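PDB 3JPZ: lombricine kinase from Urechis caupo, which catalyses, as a phosphagen kinase of the ATP:guanido phosphotransferase family, the reversible transfer of a phosphoryl group between ATP and the guanidino compound lombricine. Local coordinates for residues 95-100 against 330-335; 102-107 against 336-341; 122-127 against 256-261. One frame throughout, in Å; residues are numbered along the deposited sequence.

Interaction 1 (95-100 against 330-335)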
ATOM      1  N   ALA A  95      21.890 -28.627  -7.061  1.00 19.73           N
ATOM      2  CA  ALA A  95      22.801 -27.865  -6.227  1.00 29.72           C
ATOM      3  C   ALA A  95      23.222 -26.633  -7.003  1.00 23.02           C
ATOM      4  O   ALA A  95      23.199 -26.641  -8.230  1.00 25.34           O
ATOM      5  CB  ALA A  95      24.010 -28.689  -5.873  1.00 22.66           C
ATOM      6  N   PRO A  96      23.607 -25.564  -6.293  1.00 24.32           N
ATOM      7  CA  PRO A  96      24.056 -24.359  -6.996  1.00 35.85           C
ATOM      8  C   PRO A  96      25.330 -24.618  -7.786  1.00 32.01           C
ATOM      9  O   PRO A  96      26.226 -25.302  -7.300  1.00 20.68           O
ATOM     10  CB  PRO A  96      24.337 -23.368  -5.862  1.00 28.09           C
ATOM     11  CG  PRO A  96      23.629 -23.912  -4.670  1.00 27.13           C
ATOM     12  CD  PRO A  96      23.615 -25.389  -4.833  1.00 21.72           C
ATOM     13  N   ASP A  97      25.395 -24.081  -8.999  1.00 21.07           N
ATOM     14  CA  ASP A  97      26.590 -24.177  -9.822  1.00 20.74           C
ATOM     15  C   ASP A  97      26.992 -22.796 -10.341  1.00 27.15           C
ATOM     16  O   ASP A  97      26.452 -22.306 -11.330  1.00 17.96           O
ATOM     17  CB  ASP A  97      26.350 -25.122 -10.994  1.00 26.37           C
ATOM     18  CG  ASP A  97      27.623 -25.439 -11.756  1.00 26.80           C
ATOM     19  OD1 ASP A  97      28.686 -24.903 -11.389  1.00 38.34           O
ATOM     20  OD2 ASP A  97      27.565 -26.226 -12.719  1.00 16.97           O
ATOM     21  N   LEU A  98      27.937 -22.171  -9.653  1.00 17.06           N
ATOM     22  CA  LEU A  98      28.456 -20.870 -10.048  1.00 20.22           C
ATOM     23  C   LEU A  98      29.824 -21.006 -10.707  1.00 23.23           C
ATOM     24  O   LEU A  98      30.669 -20.119 -10.584  1.00 34.11           O
ATOM     25  CB  LEU A  98      28.583 -19.965  -8.816  1.00 22.41           C
ATOM     26  CG  LEU A  98      27.311 -19.805  -7.996  1.00 17.12           C
ATOM     27  CD1 LEU A  98      27.547 -18.967  -6.720  1.00 15.90           C
ATOM     28  CD2 LEU A  98      26.223 -19.185  -8.870  1.00 14.92           C
ATOM     29  N   ASP A  99      30.047 -22.119 -11.400  1.00 19.22           N
ATOM     30  CA  ASP A  99      31.367 -22.408 -11.943  1.00 24.83           C
ATOM     31  C   ASP A  99      31.462 -21.971 -13.400  1.00 27.06           C
ATOM     32  O   ASP A  99      31.151 -22.735 -14.321  1.00 15.55           O
ATOM     33  CB  ASP A  99      31.706 -23.891 -11.795  1.00 25.73           C
ATOM     34  CG  ASP A  99      33.153 -24.187 -12.122  1.00 29.78           C
ATOM     35  OD1 ASP A  99      33.849 -23.270 -12.609  1.00 22.87           O
ATOM     36  OD2 ASP A  99      33.592 -25.334 -11.896  1.00 32.31           O
ATOM     37  N   ALA A 100      31.900 -20.730 -13.586  1.00 34.48           N
ATOM     38  CA  ALA A 100      32.048 -20.131 -14.903  1.00 17.81           C
ATOM     39  C   ALA A 100      32.950 -20.944 -15.822  1.00 19.79           C
ATOM     40  O   ALA A 100      32.684 -21.039 -17.016  1.00 24.36           O
ATOM     41  CB  ALA A 100      32.583 -18.719 -14.766  1.00 30.87           C
ATOM     42  N   LYS A 330      15.020 -25.809 -11.850  1.00 20.45           N
ATOM     43  CA  LYS A 330      15.194 -27.073 -12.581  1.00 18.43           C
ATOM     44  C   LYS A 330      16.548 -27.177 -13.282  1.00 13.81           C
ATOM     45  O   LYS A 330      17.031 -28.271 -13.570  1.00 23.43           O
ATOM     46  CB  LYS A 330      14.029 -27.312 -13.542  1.00 20.97           C
ATOM     47  CG  LYS A 330      12.747 -27.705 -12.819  1.00 31.72           C
ATOM     48  CD  LYS A 330      11.695 -28.240 -13.776  1.00 35.47           C
ATOM     49  CE  LYS A 330      10.658 -27.191 -14.119  1.00 25.25           C
ATOM     50  NZ  LYS A 330       9.712 -27.667 -15.171  1.00 31.77           N
ATOM     51  N   LYS A 331      17.149 -26.028 -13.554  1.00 18.43           N
ATOM     52  CA  LYS A 331      18.518 -25.960 -14.048  1.00 19.12           C
ATOM     53  C   LYS A 331      19.348 -25.170 -13.050  1.00 21.60           C
ATOM     54  O   LYS A 331      18.822 -24.314 -12.346  1.00 17.74           O
ATOM     55  CB  LYS A 331      18.555 -25.280 -15.422  1.00 13.04           C
ATOM     56  CG  LYS A 331      17.731 -26.008 -16.469  1.00 13.69           C
ATOM     57  CD  LYS A 331      17.824 -25.341 -17.821  1.00 12.94           C
ATOM     58  CE  LYS A 331      16.905 -26.032 -18.831  1.00 14.12           C
ATOM     59  NZ  LYS A 331      17.434 -27.348 -19.268  1.00 23.80           N
ATOM     60  N   SER A 332      20.640 -25.453 -12.987  1.00 16.54           N
ATOM     61  CA  SER A 332      21.519 -24.700 -12.105  1.00 14.19           C
ATOM     62  C   SER A 332      21.841 -23.337 -12.716  1.00 14.08           C
ATOM     63  O   SER A 332      21.465 -23.050 -13.852  1.00 19.00           O
ATOM     64  CB  SER A 332      22.812 -25.465 -11.844  1.00 23.12           C
ATOM     65  OG  SER A 332      23.621 -25.490 -13.006  1.00 22.03           O
ATOM     66  N   GLU A 333      22.532 -22.501 -11.948  1.00 12.26           N
ATOM     67  CA  GLU A 333      22.903 -21.157 -12.385  1.00 12.04           C
ATOM     68  C   GLU A 333      23.803 -21.237 -13.608  1.00 14.89           C
ATOM     69  O   GLU A 333      23.615 -20.516 -14.585  1.00 12.18           O
ATOM     70  CB  GLU A 333      23.636 -20.419 -11.267  1.00 24.63           C
ATOM     71  CG  GLU A 333      22.784 -20.115 -10.054  1.00 15.84           C
ATOM     72  CD  GLU A 333      22.787 -21.230  -9.035  1.00 15.84           C
ATOM     73  OE1 GLU A 333      23.378 -22.290  -9.315  1.00 12.46           O
ATOM     74  OE2 GLU A 333      22.196 -21.043  -7.949  1.00 12.37           O
ATOM     75  N   ARG A 334      24.780 -22.134 -13.540  1.00 23.41           N
ATOM     76  CA  ARG A 334      25.704 -22.348 -14.638  1.00 14.40           C
ATOM     77  C   ARG A 334      24.937 -22.833 -15.862  1.00 14.11           C
ATOM     78  O   ARG A 334      25.183 -22.375 -16.965  1.00 13.37           O
ATOM     79  CB  ARG A 334      26.790 -23.341 -14.233  1.00 18.42           C
ATOM     80  CG  ARG A 334      27.876 -23.553 -15.274  1.00 23.94           C
ATOM     81  CD  ARG A 334      27.500 -24.618 -16.280  1.00 14.31           C
ATOM     82  NE  ARG A 334      27.222 -25.887 -15.619  1.00 37.59           N
ATOM     83  CZ  ARG A 334      26.912 -27.019 -16.242  1.00 35.27           C
ATOM     84  NH1 ARG A 334      26.838 -27.067 -17.565  1.00 28.54           N
ATOM     85  NH2 ARG A 334      26.674 -28.110 -15.531  1.00 37.48           N
ATOM     86  N   GLU A 335      23.985 -23.735 -15.661  1.00 13.62           N
ATOM     87  CA  GLU A 335      23.201 -24.264 -16.777  1.00 17.61           C
ATOM     88  C   GLU A 335      22.335 -23.207 -17.455  1.00 16.57           C
ATOM     89  O   GLU A 335      22.170 -23.225 -18.677  1.00 19.36           O
ATOM     90  CB  GLU A 335      22.323 -25.431 -16.319  1.00 12.55           C
ATOM     91  CG  GLU A 335      23.092 -26.738 -16.149  1.00 22.57           C
ATOM     92  CD  GLU A 335      22.205 -27.901 -15.732  1.00 25.69           C
ATOM     93  OE1 GLU A 335      21.298 -27.703 -14.893  1.00 29.86           O
ATOM     94  OE2 GLU A 335      22.423 -29.019 -16.239  1.00 27.49           O
TER
HETATM   95  O   HOH W   1      25.469 -27.652 -12.842  1.00 22.59           O
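Asp97 is gripped by helix 333-355 at both its backbone and its carboxylate, and its OD2 serves a guanidinium, an ammonium and a water at once. The guanidinium is that of Arg334: NE lies 2.9 Å from Asp97 OD2 in a nearly straight salt-bridge hydrogen bond, 170° at the hydrogen. Asp97 OD2 lies close to the guanidinium plane, yet NE comes to the carboxylate from above its plane, and the two flat groups stand 71° apart. Arg334 gets there by folding back: its chain is bent at chi2 and chi3 so that NE returns to the carboxylate. A water joins the same cluster, donating to Asp97 OD2, bonded to Ser332 OG at 2.8 Å and accepting from Arg334 NH2. Lys102 NZ adds a second salt bridge to Asp97 OD2, and this gathering of positive charge would be expected to stabilise the carboxylate as an anion. Here a loop chain lies across the N-terminus of a helix. Ser332 is the N-cap, and with Glu335 it forms a capping box: Glu335 N donates to Ser332 OG, while Ser332 N donates to Glu335 OE1 at 3.0 Å. The other carboxylate oxygen of Asp97, OD1, accepts from Asp99 N at 3.1 Å, closing an Asx turn that shapes the loop beside the cap. On its backbone side, Asp97 N gives a hydrogen bond of 2.7 Å to Glu333 OE1, met nearly along the C-O axis, whereas the bond from Arg334 N to Asp97 O is weak and bent. Glu333, kinked at chi2, brings OE1 to the N-H of Asp97, beside Pro96 CA, and its CB carries the methyl Leu98 CD2 at 3.7 Å. Beyond the two segments, Tyr266 touches both Pro96 and Glu333.

Interaction 2 (102-107 against 336-341)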
ATOM      1  N   LYS A 102      33.083 -23.878 -16.282  1.00 17.68           N
ATOM      2  CA  LYS A 102      32.313 -24.979 -16.870  1.00 20.52           C
ATOM      3  C   LYS A 102      31.563 -24.548 -18.133  1.00 25.91           C
ATOM      4  O   LYS A 102      30.943 -25.369 -18.810  1.00 24.36           O
ATOM      5  CB  LYS A 102      31.310 -25.546 -15.857  1.00 23.31           C
ATOM      6  CG  LYS A 102      31.940 -26.318 -14.708  1.00 29.31           C
ATOM      7  CD  LYS A 102      30.916 -26.672 -13.632  1.00 32.94           C
ATOM      8  CE  LYS A 102      30.086 -27.900 -14.002  1.00 33.64           C
ATOM      9  NZ  LYS A 102      29.388 -28.489 -12.819  1.00 33.15           N
ATOM     10  N   LEU A 103      31.630 -23.262 -18.451  1.00 13.80           N
ATOM     11  CA  LEU A 103      30.853 -22.712 -19.552  1.00 16.29           C
ATOM     12  C   LEU A 103      31.492 -22.983 -20.901  1.00 16.21           C
ATOM     13  O   LEU A 103      32.711 -23.068 -21.024  1.00 22.23           O
ATOM     14  CB  LEU A 103      30.676 -21.205 -19.378  1.00 12.87           C
ATOM     15  CG  LEU A 103      29.711 -20.761 -18.287  1.00 15.98           C
ATOM     16  CD1 LEU A 103      29.663 -19.245 -18.219  1.00 19.87           C
ATOM     17  CD2 LEU A 103      28.326 -21.327 -18.541  1.00 12.46           C
ATOM     18  N   VAL A 104      30.648 -23.093 -21.916  1.00 20.57           N
ATOM     19  CA  VAL A 104      31.102 -23.341 -23.274  1.00 21.65           C
ATOM     20  C   VAL A 104      30.662 -22.193 -24.164  1.00 14.51           C
ATOM     21  O   VAL A 104      29.465 -21.934 -24.290  1.00 11.80           O
ATOM     22  CB  VAL A 104      30.516 -24.659 -23.820  1.00 17.13           C
ATOM     23  CG1 VAL A 104      30.945 -24.886 -25.271  1.00 22.59           C
ATOM     24  CG2 VAL A 104      30.942 -25.824 -22.937  1.00 34.62           C
ATOM     25  N   GLY A 105      31.628 -21.493 -24.760  1.00 18.83           N
ATOM     26  CA  GLY A 105      31.340 -20.448 -25.732  1.00 23.28           C
ATOM     27  C   GLY A 105      30.743 -19.172 -25.159  1.00 17.19           C
ATOM     28  O   GLY A 105      30.004 -18.460 -25.842  1.00 26.12           O
ATOM     29  N   GLY A 106      31.085 -18.858 -23.915  1.00 11.99           N
ATOM     30  CA  GLY A 106      30.495 -17.713 -23.238  1.00 22.32           C
ATOM     31  C   GLY A 106      31.007 -16.346 -23.662  1.00 26.12           C
ATOM     32  O   GLY A 106      30.980 -15.410 -22.868  1.00 24.68           O
ATOM     33  N   GLN A 107      31.497 -16.223 -24.892  1.00 16.61           N
ATOM     34  CA  GLN A 107      31.904 -14.927 -25.428  0.55 12.11           C
ATOM     35  C   GLN A 107      31.227 -14.703 -26.765  1.00 17.78           C
ATOM     36  O   GLN A 107      31.571 -15.346 -27.756  1.00 19.14           O
ATOM     37  CB  GLN A 107      33.417 -14.843 -25.613  0.55 15.89           C
ATOM     38  CG  GLN A 107      33.859 -13.646 -26.461  0.55 12.33           C
ATOM     39  CD  GLN A 107      33.575 -12.295 -25.801  0.55 12.99           C
ATOM     40  OE1 GLN A 107      34.194 -11.939 -24.798  0.55 17.63           O
ATOM     41  NE2 GLN A 107      32.657 -11.529 -26.383  0.55 12.34           N
ATOM     42  N   PHE A 336      21.779 -22.291 -16.673  1.00 17.59           N
ATOM     43  CA  PHE A 336      20.932 -21.253 -17.237  1.00 20.54           C
ATOM     44  C   PHE A 336      21.740 -20.302 -18.093  1.00 11.91           C
ATOM     45  O   PHE A 336      21.277 -19.861 -19.151  1.00 13.08           O
ATOM     46  CB  PHE A 336      20.206 -20.481 -16.138  1.00 19.59           C
ATOM     47  CG  PHE A 336      18.904 -21.094 -15.741  1.00 16.07           C
ATOM     48  CD1 PHE A 336      18.662 -21.448 -14.433  1.00 12.25           C
ATOM     49  CD2 PHE A 336      17.916 -21.322 -16.688  1.00 16.52           C
ATOM     50  CE1 PHE A 336      17.455 -22.009 -14.067  1.00 12.74           C
ATOM     51  CE2 PHE A 336      16.707 -21.887 -16.330  1.00 17.48           C
ATOM     52  CZ  PHE A 336      16.477 -22.226 -15.014  1.00 12.66           C
ATOM     53  N   VAL A 337      22.936 -19.972 -17.621  1.00 11.78           N
ATOM     54  CA  VAL A 337      23.873 -19.180 -18.398  1.00 11.64           C
ATOM     55  C   VAL A 337      24.223 -19.908 -19.693  1.00 12.81           C
ATOM     56  O   VAL A 337      24.375 -19.273 -20.733  1.00 12.14           O
ATOM     57  CB  VAL A 337      25.186 -18.902 -17.621  1.00 11.67           C
ATOM     58  CG1 VAL A 337      26.124 -18.052 -18.459  1.00 12.45           C
ATOM     59  CG2 VAL A 337      24.892 -18.220 -16.299  1.00 12.01           C
ATOM     60  N   GLN A 338      24.352 -21.234 -19.628  1.00 17.53           N
ATOM     61  CA  GLN A 338      24.673 -22.022 -20.814  1.00 11.96           C
ATOM     62  C   GLN A 338      23.500 -22.037 -21.781  1.00 17.56           C
ATOM     63  O   GLN A 338      23.686 -21.990 -23.003  1.00 12.25           O
ATOM     64  CB  GLN A 338      25.054 -23.453 -20.449  1.00 12.17           C
ATOM     65  CG  GLN A 338      25.565 -24.222 -21.641  1.00 12.29           C
ATOM     66  CD  GLN A 338      26.794 -23.585 -22.219  1.00 18.01           C
ATOM     67  OE1 GLN A 338      27.785 -23.415 -21.520  1.00 12.20           O
ATOM     68  NE2 GLN A 338      26.736 -23.210 -23.502  1.00 12.47           N
ATOM     69  N   LEU A 339      22.294 -22.094 -21.222  1.00 19.81           N
ATOM     70  CA  LEU A 339      21.071 -22.066 -22.015  0.70 21.69           C
ATOM     71  C   LEU A 339      20.946 -20.730 -22.741  1.00 12.25           C
ATOM     72  O   LEU A 339      20.496 -20.673 -23.883  1.00 16.44           O
ATOM     73  CB  LEU A 339      19.842 -22.303 -21.128  0.70 12.60           C
ATOM     74  CG  LEU A 339      18.492 -22.067 -21.821  0.70 18.93           C
ATOM     75  CD1 LEU A 339      18.258 -23.117 -22.899  0.70 12.56           C
ATOM     76  CD2 LEU A 339      17.356 -22.071 -20.816  0.70 23.75           C
ATOM     77  N   LEU A 340      21.352 -19.656 -22.072  1.00 14.20           N
ATOM     78  CA  LEU A 340      21.352 -18.328 -22.676  1.00 11.75           C
ATOM     79  C   LEU A 340      22.409 -18.252 -23.763  1.00 11.71           C
ATOM     80  O   LEU A 340      22.166 -17.766 -24.868  1.00 11.86           O
ATOM     81  CB  LEU A 340      21.642 -17.252 -21.629  1.00 13.46           C
ATOM     82  CG  LEU A 340      21.753 -15.830 -22.178  1.00 11.63           C
ATOM     83  CD1 LEU A 340      20.388 -15.275 -22.527  1.00 11.48           C
ATOM     84  CD2 LEU A 340      22.433 -14.925 -21.176  1.00 12.07           C
ATOM     85  N   ILE A 341      23.598 -18.726 -23.437  1.00 12.42           N
ATOM     86  CA  ILE A 341      24.676 -18.796 -24.409  1.00 11.70           C
ATOM     87  C   ILE A 341      24.197 -19.526 -25.668  1.00 16.07           C
ATOM     88  O   ILE A 341      24.333 -19.020 -26.768  1.00 12.54           O
ATOM     89  CB  ILE A 341      25.897 -19.508 -23.819  1.00 11.65           C
ATOM     90  CG1 ILE A 341      26.518 -18.651 -22.722  1.00 11.91           C
ATOM     91  CG2 ILE A 341      26.909 -19.783 -24.886  1.00 11.75           C
ATOM     92  CD1 ILE A 341      27.559 -19.353 -21.906  1.00 11.70           C
TER
HETATM   93  O   HOH W   2      28.294 -25.194 -19.335  1.00 17.91           O
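Val337 starts the contact on helix 333-355, which belongs to the phosphagen kinase C-terminal catalytic domain; the long loop between helix 73-83 and strand 113-122 runs over the helix and is fastened to it by a two-bond pairing of a side-chain amide with the backbone. Val337 points toward the loop, and its CG1 meets Leu103 CD1 at 3.7 Å, the two side chains crossing at about a right angle. Phe237 of helix 233-252 touches both residues, so the apolar patch is shared by two helices and the loop. One residue on, Gln338 supplies the polar grip. Its CG is anti to the backbone N (chi1 -172°) and the chain then bends at chi2, which swings the amide over to Val104. Both ends of that amide are used on one residue: Val104 N donates to Gln338 OE1 at 2.9 Å, with 162° at the hydrogen, and Gln338 NE2 donates to Val104 O at 3.1 Å. The second bond lies in the carbonyl plane of Val104, on a lone pair, with the acceptor also in the amide plane; in the first, the donor is tilted 16° from the carbonyl plane of Gln338. Two bonds to the same residue fix the rotation of the amide. A further donor reaches Gln338 OE1, a water at 2.9 Å that also donates to Lys102 O, while Gln338 NE2 has another acceptor in Asp342 OD1 one turn farther along the helix. Leu103 CD2 packs beside the amide, close to Gln338 OE1. Ile341, a turn after Val337, points toward the loop and splits its branches over it. Its CD1 lies against Gly106, a residue whose backbone is also hydrogen-bonded to Lys234, and is 3.6 Å from Gly106 CA; its CG2 sits 3.4 Å from Val104 O and 3.5 Å from Gly105 O.

Interaction 3 (122-127 against 256-261); sequences RGIRGL and REYMWN
With CG anti to its backbone N (chi1 176°) and a bend at chi3, Arg125 lays its guanidinium alongside residues 257-260, while chi1 and chi2 near -70° fold Arg122 over the ring of Tyr258. Arg122 CD sits 3.7 Å from the ring centroid, 21° off the normal, a CH-pi contact over the face; the Arg122 guanidinium, steeply inclined to the ring, is hydrogen-bonded to Thr120 and makes a cation-pi contact with Tyr266. Arg125 NH1 makes a salt bridge of 3.1 Å to Glu257 OE2, which it meets from above the carboxylate plane, and NH2 donates to Trp260 O at 2.9 Å. Glu66 forms a further salt bridge with Arg125 NH2. Leu127 lies over one face of the Arg256 guanidinium, and Phe3 of the second subunit packs on both. A water accepts from Gly123 N and donates to Met259 O at 2.6 Å. The backbones pair directly through Met259 N to Gly123 O (2.9 Å) and Arg125 N to Glu257 O (2.9 Å). These two bonds flank a single beta bridge between Ile124 and Tyr258; Ile124 is also the first residue of a type II turn ending at Leu127, just after strand 113-122 of the phosphagen kinase antiparallel sheet.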
ATOM      1  N   ARG A 122      19.299 -12.797  -2.966  1.00 14.61           N
ATOM      2  CA  ARG A 122      19.630 -13.596  -1.807  1.00 16.49           C
ATOM      3  C   ARG A 122      18.850 -13.066  -0.621  1.00 14.02           C
ATOM      4  O   ARG A 122      18.674 -11.857  -0.479  1.00 14.38           O
ATOM      5  CB  ARG A 122      21.130 -13.544  -1.536  1.00 18.19           C
ATOM      6  CG  ARG A 122      21.961 -14.268  -2.594  1.00 15.90           C
ATOM      7  CD  ARG A 122      21.718 -15.765  -2.551  1.00 16.11           C
ATOM      8  NE  ARG A 122      22.548 -16.494  -3.504  1.00 15.44           N
ATOM      9  CZ  ARG A 122      22.206 -16.734  -4.768  1.00 15.34           C
ATOM     10  NH1 ARG A 122      21.045 -16.307  -5.234  1.00 13.57           N
ATOM     11  NH2 ARG A 122      23.022 -17.407  -5.569  1.00 22.12           N
ATOM     12  N   GLY A 123      18.349 -13.984   0.196  1.00 15.28           N
ATOM     13  CA  GLY A 123      17.833 -13.641   1.508  1.00 15.74           C
ATOM     14  C   GLY A 123      18.891 -13.932   2.558  1.00 15.43           C
ATOM     15  O   GLY A 123      19.768 -14.768   2.346  1.00 15.85           O
ATOM     16  N   ILE A 124      18.824 -13.228   3.681  1.00 15.78           N
ATOM     17  CA  ILE A 124      19.737 -13.464   4.791  1.00 16.74           C
ATOM     18  C   ILE A 124      19.009 -14.281   5.853  1.00 17.09           C
ATOM     19  O   ILE A 124      18.021 -13.830   6.425  1.00 17.38           O
ATOM     20  CB  ILE A 124      20.228 -12.131   5.384  1.00 24.64           C
ATOM     21  CG1 ILE A 124      20.746 -11.207   4.270  1.00 22.41           C
ATOM     22  CG2 ILE A 124      21.310 -12.369   6.432  1.00 18.47           C
ATOM     23  CD1 ILE A 124      21.898 -11.786   3.454  1.00 17.04           C
ATOM     24  N   ARG A 125      19.475 -15.499   6.097  1.00 20.68           N
ATOM     25  CA  ARG A 125      18.780 -16.411   6.999  1.00 25.34           C
ATOM     26  C   ARG A 125      18.648 -15.804   8.392  1.00 26.84           C
ATOM     27  O   ARG A 125      19.545 -15.104   8.866  1.00 28.40           O
ATOM     28  CB  ARG A 125      19.494 -17.764   7.067  1.00 34.57           C
ATOM     29  CG  ARG A 125      18.883 -18.735   8.068  1.00 37.52           C
ATOM     30  CD  ARG A 125      19.303 -20.164   7.778  1.00 34.64           C
ATOM     31  NE  ARG A 125      18.652 -20.690   6.583  1.00 37.56           N
ATOM     32  CZ  ARG A 125      19.066 -21.759   5.912  1.00 26.65           C
ATOM     33  NH1 ARG A 125      20.140 -22.428   6.308  1.00 39.12           N
ATOM     34  NH2 ARG A 125      18.408 -22.163   4.841  1.00 33.66           N
ATOM     35  N   GLY A 126      17.511 -16.062   9.028  1.00 32.64           N
ATOM     36  CA  GLY A 126      17.213 -15.505  10.330  1.00 43.50           C
ATOM     37  C   GLY A 126      16.365 -14.248  10.274  1.00 44.41           C
ATOM     38  O   GLY A 126      15.895 -13.780  11.311  1.00 48.09           O
ATOM     39  N   LEU A 127      16.150 -13.705   9.076  1.00 21.38           N
ATOM     40  CA  LEU A 127      15.510 -12.402   8.946  1.00 16.65           C
ATOM     41  C   LEU A 127      14.353 -12.402   7.950  1.00 18.01           C
ATOM     42  O   LEU A 127      14.458 -12.940   6.846  1.00 15.47           O
ATOM     43  CB  LEU A 127      16.532 -11.362   8.520  1.00 16.98           C
ATOM     44  CG  LEU A 127      17.722 -11.220   9.474  1.00 29.78           C
ATOM     45  CD1 LEU A 127      18.810 -10.393   8.832  1.00 22.07           C
ATOM     46  CD2 LEU A 127      17.280 -10.602  10.784  1.00 21.95           C
ATOM     47  N   ARG A 256      26.207 -15.468   9.601  1.00 26.82           N
ATOM     48  CA  ARG A 256      25.095 -15.294   8.677  1.00 33.05           C
ATOM     49  C   ARG A 256      25.296 -16.119   7.409  1.00 21.69           C
ATOM     50  O   ARG A 256      26.418 -16.487   7.063  1.00 29.49           O
ATOM     51  CB  ARG A 256      24.926 -13.813   8.338  1.00 26.16           C
ATOM     52  CG  ARG A 256      24.391 -12.963   9.489  1.00 35.70           C
ATOM     53  CD  ARG A 256      22.973 -13.361   9.886  1.00 44.25           C
ATOM     54  NE  ARG A 256      22.374 -12.432  10.845  1.00 31.22           N
ATOM     55  CZ  ARG A 256      21.190 -12.616  11.425  1.00 29.21           C
ATOM     56  NH1 ARG A 256      20.471 -13.698  11.152  1.00 24.50           N
ATOM     57  NH2 ARG A 256      20.724 -11.715  12.281  1.00 29.58           N
ATOM     58  N   GLU A 257      24.200 -16.407   6.717  1.00 24.85           N
ATOM     59  CA  GLU A 257      24.252 -17.251   5.529  1.00 20.32           C
ATOM     60  C   GLU A 257      23.043 -16.990   4.641  1.00 24.21           C
ATOM     61  O   GLU A 257      21.966 -16.636   5.127  1.00 20.01           O
ATOM     62  CB  GLU A 257      24.278 -18.721   5.948  1.00 31.18           C
ATOM     63  CG  GLU A 257      23.083 -19.143   6.794  1.00 26.21           C
ATOM     64  CD  GLU A 257      23.310 -20.469   7.502  1.00 56.31           C
ATOM     65  OE1 GLU A 257      24.477 -20.907   7.582  1.00 73.31           O
ATOM     66  OE2 GLU A 257      22.326 -21.072   7.983  1.00 53.20           O
ATOM     67  N   TYR A 258      23.220 -17.152   3.334  1.00 25.24           N
ATOM     68  CA  TYR A 258      22.098 -17.042   2.414  1.00 24.92           C
ATOM     69  C   TYR A 258      21.030 -18.067   2.786  1.00 17.34           C
ATOM     70  O   TYR A 258      21.347 -19.180   3.192  1.00 22.28           O
ATOM     71  CB  TYR A 258      22.542 -17.286   0.965  1.00 17.07           C
ATOM     72  CG  TYR A 258      23.577 -16.319   0.430  1.00 17.21           C
ATOM     73  CD1 TYR A 258      23.585 -14.988   0.818  1.00 16.86           C
ATOM     74  CD2 TYR A 258      24.519 -16.735  -0.503  1.00 18.04           C
ATOM     75  CE1 TYR A 258      24.524 -14.106   0.321  1.00 17.48           C
ATOM     76  CE2 TYR A 258      25.457 -15.860  -1.014  1.00 17.74           C
ATOM     77  CZ  TYR A 258      25.454 -14.547  -0.600  1.00 17.73           C
ATOM     78  OH  TYR A 258      26.382 -13.676  -1.110  1.00 17.64           O
ATOM     79  N   MET A 259      19.762 -17.695   2.642  1.00 20.86           N
ATOM     80  CA  MET A 259      18.679 -18.656   2.766  1.00 19.47           C
ATOM     81  C   MET A 259      18.735 -19.609   1.590  1.00 17.61           C
ATOM     82  O   MET A 259      18.675 -19.187   0.434  1.00 17.10           O
ATOM     83  CB  MET A 259      17.326 -17.953   2.740  1.00 30.96           C
ATOM     84  CG  MET A 259      17.060 -17.052   3.919  1.00 32.04           C
ATOM     85  SD  MET A 259      15.520 -16.163   3.639  1.00 22.92           S
ATOM     86  CE  MET A 259      15.630 -14.909   4.907  1.00 31.21           C
ATOM     87  N   TRP A 260      18.822 -20.898   1.884  1.00 27.60           N
ATOM     88  CA  TRP A 260      18.941 -21.911   0.847  1.00 23.22           C
ATOM     89  C   TRP A 260      18.559 -23.262   1.410  1.00 37.46           C
ATOM     90  O   TRP A 260      19.022 -23.650   2.484  1.00 24.21           O
ATOM     91  CB  TRP A 260      20.382 -21.970   0.338  1.00 26.56           C
ATOM     92  CG  TRP A 260      20.629 -23.056  -0.669  1.00 30.81           C
ATOM     93  CD1 TRP A 260      20.528 -22.951  -2.030  1.00 17.31           C
ATOM     94  CD2 TRP A 260      21.021 -24.410  -0.399  1.00 30.37           C
ATOM     95  NE1 TRP A 260      20.836 -24.155  -2.617  1.00 16.93           N
ATOM     96  CE2 TRP A 260      21.137 -25.067  -1.640  1.00 30.82           C
ATOM     97  CE3 TRP A 260      21.279 -25.132   0.771  1.00 32.04           C
ATOM     98  CZ2 TRP A 260      21.502 -26.409  -1.746  1.00 33.78           C
ATOM     99  CZ3 TRP A 260      21.645 -26.467   0.664  1.00 32.13           C
ATOM    100  CH2 TRP A 260      21.754 -27.090  -0.585  1.00 37.16           C
ATOM    101  N   ASN A 261      17.711 -23.989   0.698  1.00 22.54           N
ATOM    102  CA  ASN A 261      17.481 -25.374   1.067  1.00 31.38           C
ATOM    103  C   ASN A 261      17.580 -26.275  -0.152  1.00 31.77           C
ATOM    104  O   ASN A 261      17.516 -25.809  -1.295  1.00 22.91           O
ATOM    105  CB  ASN A 261      16.163 -25.554   1.845  1.00 34.86           C
ATOM    106  CG  ASN A 261      14.933 -25.438   0.966  1.00 32.09           C
ATOM    107  OD1 ASN A 261      14.889 -25.983  -0.126  1.00 26.90           O
ATOM    108  ND2 ASN A 261      13.917 -24.745   1.459  1.00 36.72           N
TER
HETATM  109  O   HOH W   3      18.406 -16.898  -0.707  1.00 19.11           O
HETATM  110  O   HOH W   4      17.978 -12.900  12.725  1.00 41.12           O

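Overall arrangement
Interactions 1 and 2 hold the same two elements, the loop between helix 73-83 and strand 113-122 and the start of helix 333-355, and the salt bridge from Asp97 to Lys102 joins them directly. All three contacts are partly buried. Interaction 1 is mainly ionic and polar, at the helix N-terminus; one turn on, interaction 2 pairs one amide with apolar packing and has exposed glycine and valine at its edge. Interaction 3, with the largest buried surface at 685 Å², relies on backbone pairing and arginines at and just beyond the end of strand 113-122. It reaches interaction 1 through Pro96 against Trp260, but stays about 11 Å from interaction 2 at the nearest atoms.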